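Local coordinates for hypothetical protein (Exiguobacterium sibiricum, PDB 2HKV) that is of uncharacterised function but belongs to the DinB superfamily of helical-bundle proteins and binds a nickel ion, at residues 99-104 / 112-117; 50-55 / 70-75. All coordinates share one frame; numbering follows the deposited sequence. Where two conformers were deposited one is given.

Contact 1: 99-104 / 112-117; sequences ADFSTE and DSTTGW
One face of the Phe101 ring receives the methyl CG2 of Thr114, which in the conformer given here stands 3.4 Å from the ring centroid and 23° off the normal, displaced toward the rim: a CH-pi contact. On Trp117, a face of the indole carries CB of Asp112, while a water lies in plane at its edge and accepts from NE1. That water also accepts from Asp112 N and donates to Glu104 O at 2.7 Å, tying loop, helix start and indole together. Thr103 brings its methyl CG2 obliquely to CD1 of Trp117, 3.5 Å away.

The two threonines work with both branches. In the same conformer of Thr114, OG1 sits beside the backbone N (chi1 -51°) and donates to Phe101 O (3.0 Å) from above the carbonyl plane, which leaves CG2 opposite that nitrogen and over the phenyl ring. Thr103 OG1 donates to Asp112 O at 3.1 Å, this time in the carbonyl plane. Ser113 is the N-cap, its OG accepting from Gly116 N over 2.9 Å.

The contact lies near the surface, where the loop following helix 82-98 folds back on the first turn of helix 114-138. Helix 43-61 adds Leu58 against Phe101 and Ala61 against Trp117, and Asp112 OD2 is hydrogen-bonded to His12 NE2 of the second subunit, so this helix start also faces the dimer partner.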
# COMPACT_ATOMS: atom_id res chain seq x y z
N ALA A 99 -12.37 -19.09 0.10
CA ALA A 99 -12.15 -20.47 0.52
C ALA A 99 -11.06 -20.60 1.59
O ALA A 99 -9.98 -20.01 1.48
CB ALA A 99 -11.76 -21.26 -0.69
N ASP A 100 -11.32 -21.39 2.63
CA ASP A 100 -10.28 -21.72 3.62
C ASP A 100 -9.12 -22.44 2.91
O ASP A 100 -9.26 -23.64 2.57
CB ASP A 100 -10.84 -22.63 4.76
CG ASP A 100 -9.73 -23.23 5.64
N PHE A 101 -8.01 -21.73 2.67
CA PHE A 101 -6.81 -22.41 2.19
C PHE A 101 -5.77 -22.64 3.32
O PHE A 101 -5.89 -22.07 4.40
CB PHE A 101 -6.23 -21.74 0.93
CG PHE A 101 -5.59 -20.40 1.16
CD1 PHE A 101 -6.35 -19.24 1.13
CD2 PHE A 101 -4.23 -20.31 1.36
CE1 PHE A 101 -5.74 -18.00 1.31
CE2 PHE A 101 -3.62 -19.08 1.55
CZ PHE A 101 -4.38 -17.92 1.53
N SER A 102 -4.82 -23.54 3.09
CA SER A 102 -3.78 -23.83 4.08
C SER A 102 -2.50 -23.12 3.67
O SER A 102 -2.07 -23.21 2.52
CB SER A 102 -3.52 -25.35 4.20
N THR A 103 -1.88 -22.42 4.61
CA THR A 103 -0.57 -21.81 4.37
C THR A 103 0.50 -22.71 4.93
O THR A 103 0.26 -23.56 5.79
CB THR A 103 -0.43 -20.39 5.00
OG1 THR A 103 -0.71 -20.43 6.41
CG2 THR A 103 -1.38 -19.42 4.33
N GLU A 104 1.69 -22.54 4.39
CA GLU A 104 2.88 -23.24 4.81
C GLU A 104 4.01 -22.22 4.94
O GLU A 104 3.97 -21.13 4.34
CB GLU A 104 3.24 -24.29 3.77
CG GLU A 104 2.10 -25.29 3.45
N ASP A 112 3.16 -17.07 8.14
CA ASP A 112 2.03 -16.15 8.43
C ASP A 112 0.77 -16.96 8.25
O ASP A 112 0.78 -18.02 7.61
CB ASP A 112 2.06 -14.93 7.49
CG ASP A 112 1.23 -13.71 8.00
OD1 ASP A 112 0.52 -13.83 9.04
OD2 ASP A 112 1.36 -12.66 7.30
N SER A 113 -0.31 -16.48 8.87
CA SER A 113 -1.63 -17.07 8.74
C SER A 113 -2.22 -16.84 7.35
O SER A 113 -1.70 -16.03 6.60
CB SER A 113 -2.56 -16.46 9.77
OG SER A 113 -2.77 -15.09 9.51
N THR A 114 -3.28 -17.56 7.01
CA THR A 114 -4.05 -17.32 5.78
C THR A 114 -4.50 -15.86 5.71
O THR A 114 -4.37 -15.17 4.69
CB THR A 114 -5.29 -18.27 5.71
OG1 THR A 114 -4.89 -19.63 5.93
CG2 THR A 114 -6.00 -18.18 4.38
N THR A 115 -5.03 -15.38 6.83
CA THR A 115 -5.52 -13.99 6.88
C THR A 115 -4.38 -12.98 6.72
O THR A 115 -4.49 -11.97 6.01
CB THR A 115 -6.32 -13.74 8.18
OG1 THR A 115 -7.31 -14.77 8.28
CG2 THR A 115 -6.97 -12.53 8.11
N GLY A 116 -3.25 -13.25 7.35
CA GLY A 116 -2.06 -12.43 7.15
C GLY A 116 -1.53 -12.40 5.74
O GLY A 116 -1.22 -11.34 5.22
N TRP A 117 -1.49 -13.53 5.06
CA TRP A 117 -1.07 -13.56 3.67
C TRP A 117 -2.01 -12.82 2.73
O TRP A 117 -1.58 -12.14 1.81
CB TRP A 117 -0.87 -15.01 3.18
CG TRP A 117 0.46 -15.61 3.60
CD1 TRP A 117 0.67 -16.63 4.49
CD2 TRP A 117 1.76 -15.19 3.15
NE1 TRP A 117 2.03 -16.87 4.61
CE2 TRP A 117 2.72 -16.00 3.81
CE3 TRP A 117 2.20 -14.22 2.25
CZ2 TRP A 117 4.07 -15.87 3.60
CZ3 TRP A 117 3.58 -14.10 2.03
CH2 TRP A 117 4.48 -14.94 2.71
O HOH W 1 3.28 -19.17 6.05

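Contact 2: 50-55 / 70-75; sequences LAVLLE and AQFYAV
The short helix 66-73 is packed on helix 43-61 of the DinB bundle, the helix that also supplies the nickel ligand His49, by Phe72, which meets Val52 and Glu55. Phe72 does the reaching: its chi1 of 177° swings the ring out trans to the main-chain nitrogen and projects it toward the other helix. The far end of the ring then fits between two residues. CE2 approaches Val52 CB at 3.8 Å, obliquely to the ring, with the methyl CG2 also near. On the other flank, CE1 lies 3.7 Å from Glu55 OE2, which comes to the ring's edge near its plane, the carboxylate being turned 57° from the phenyl. Glu55 reaches this place as an extended chain, its CG also bordering the ring end. Were Phe72 replaced by an alanine, Val52 would probably lose its aromatic neighbour and one flank of the Glu55 carboxylate its apolar cover. The acid is buried, yet both oxygens have cationic mates, OE2 in a salt bridge with Arg59 and OE1 with Arg85. Its charge is therefore probably well compensated, and the weakly positive C-H edge of the phenyl is a compatible neighbour for OE2.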
# COMPACT_ATOMS: atom_id res chain seq x y z
N LEU A 50 2.99 -6.06 -10.82
CA LEU A 50 1.61 -5.75 -10.38
C LEU A 50 0.55 -6.75 -10.92
O LEU A 50 -0.36 -7.22 -10.20
CB LEU A 50 1.25 -4.35 -10.80
CG LEU A 50 1.56 -3.17 -9.89
CD1 LEU A 50 1.55 -1.84 -10.73
CD2 LEU A 50 0.56 -3.14 -8.69
N ALA A 51 0.67 -7.06 -12.20
CA ALA A 51 -0.25 -7.97 -12.87
C ALA A 51 -0.26 -9.37 -12.24
O ALA A 51 -1.31 -10.02 -12.21
CB ALA A 51 0.09 -8.08 -14.38
N VAL A 52 0.90 -9.86 -11.77
CA VAL A 52 0.99 -11.23 -11.25
C VAL A 52 1.02 -11.34 -9.72
O VAL A 52 0.78 -12.43 -9.17
CB VAL A 52 2.21 -12.00 -11.81
CG1 VAL A 52 2.24 -11.93 -13.32
CG2 VAL A 52 3.50 -11.45 -11.22
N LEU A 53 1.24 -10.25 -8.99
CA LEU A 53 1.62 -10.47 -7.61
C LEU A 53 0.50 -11.05 -6.71
O LEU A 53 0.80 -11.67 -5.68
CB LEU A 53 2.25 -9.22 -6.98
CG LEU A 53 1.44 -7.96 -6.69
CD1 LEU A 53 0.47 -8.03 -5.42
CD2 LEU A 53 2.46 -6.81 -6.52
N LEU A 54 -0.76 -10.79 -7.04
CA LEU A 54 -1.85 -11.27 -6.16
C LEU A 54 -1.85 -12.78 -6.16
O LEU A 54 -2.16 -13.39 -5.14
CB LEU A 54 -3.22 -10.71 -6.53
CG LEU A 54 -3.53 -9.24 -6.25
CD1 LEU A 54 -4.95 -8.93 -6.76
CD2 LEU A 54 -3.40 -8.91 -4.75
N GLU A 55 -1.46 -13.40 -7.28
CA GLU A 55 -1.40 -14.87 -7.38
C GLU A 55 -0.06 -15.37 -6.87
O GLU A 55 -0.01 -16.32 -6.09
CB GLU A 55 -1.69 -15.28 -8.82
CG GLU A 55 -1.49 -16.72 -9.14
CD GLU A 55 -1.98 -17.12 -10.53
OE1 GLU A 55 -2.68 -16.32 -11.21
OE2 GLU A 55 -1.66 -18.25 -10.94
N ALA A 70 10.27 -19.62 -9.99
CA ALA A 70 11.09 -19.16 -11.07
C ALA A 70 10.37 -19.45 -12.35
O ALA A 70 10.45 -18.70 -13.31
CB ALA A 70 12.44 -19.88 -11.08
N GLN A 71 9.73 -20.61 -12.40
CA GLN A 71 9.01 -21.03 -13.58
C GLN A 71 7.81 -20.10 -13.78
O GLN A 71 7.50 -19.80 -14.93
CB GLN A 71 8.55 -22.46 -13.43
CG GLN A 71 7.66 -22.92 -14.54
CD GLN A 71 7.40 -24.40 -14.49
OE1 GLN A 71 8.12 -25.18 -13.81
NE2 GLN A 71 6.39 -24.83 -15.25
N PHE A 72 7.22 -19.61 -12.67
CA PHE A 72 6.04 -18.75 -12.67
C PHE A 72 6.42 -17.39 -13.18
O PHE A 72 5.75 -16.84 -14.03
CB PHE A 72 5.45 -18.61 -11.23
CG PHE A 72 4.27 -17.66 -11.13
CD1 PHE A 72 2.96 -18.11 -11.32
CD2 PHE A 72 4.46 -16.37 -10.81
CE1 PHE A 72 1.87 -17.24 -11.23
CE2 PHE A 72 3.37 -15.46 -10.71
CZ PHE A 72 2.08 -15.90 -10.92
N TYR A 73 7.50 -16.83 -12.63
CA TYR A 73 7.95 -15.52 -13.02
C TYR A 73 8.46 -15.48 -14.42
O TYR A 73 8.42 -14.44 -15.04
CB TYR A 73 9.02 -15.01 -12.06
CG TYR A 73 8.53 -14.72 -10.67
CD1 TYR A 73 7.40 -13.94 -10.45
CD2 TYR A 73 9.19 -15.22 -9.56
CE1 TYR A 73 6.95 -13.66 -9.18
CE2 TYR A 73 8.73 -14.95 -8.27
CZ TYR A 73 7.62 -14.17 -8.10
OH TYR A 73 7.16 -13.87 -6.84
N ALA A 74 8.95 -16.61 -14.93
CA ALA A 74 9.48 -16.67 -16.28
C ALA A 74 8.42 -16.69 -17.38
O ALA A 74 8.77 -16.53 -18.53
CB ALA A 74 10.46 -17.88 -16.45
N VAL A 75 7.15 -16.92 -17.06
CA VAL A 75 6.15 -16.93 -18.14
C VAL A 75 5.96 -15.47 -18.59
O VAL A 75 5.67 -14.59 -17.79
CB VAL A 75 4.83 -17.66 -17.74
CG1 VAL A 75 3.75 -17.41 -18.79
CG2 VAL A 75 5.09 -19.17 -17.67

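The two contacts show how chemistry changes with depth in one helical bundle. Contact 2 is buried, its centre about 9 Å from that of the chain, and joins two helices through side chains alone: an aromatic ring, a valine and an acid whose charge is probably balanced by arginines outside the two segments. Contact 1, its centre about 18 Å from the chain centre, joins a loop to a helix start, using threonine hydroxyls, backbone carbonyls and a water as well as methyl-on-ring packing. Helix 43-61 is common ground, supplying one segment of contact 2 and packing partners to contact 1. Their nearest atoms remain about 7 Å apart, and the second subunit reaches contact 1 but not contact 2.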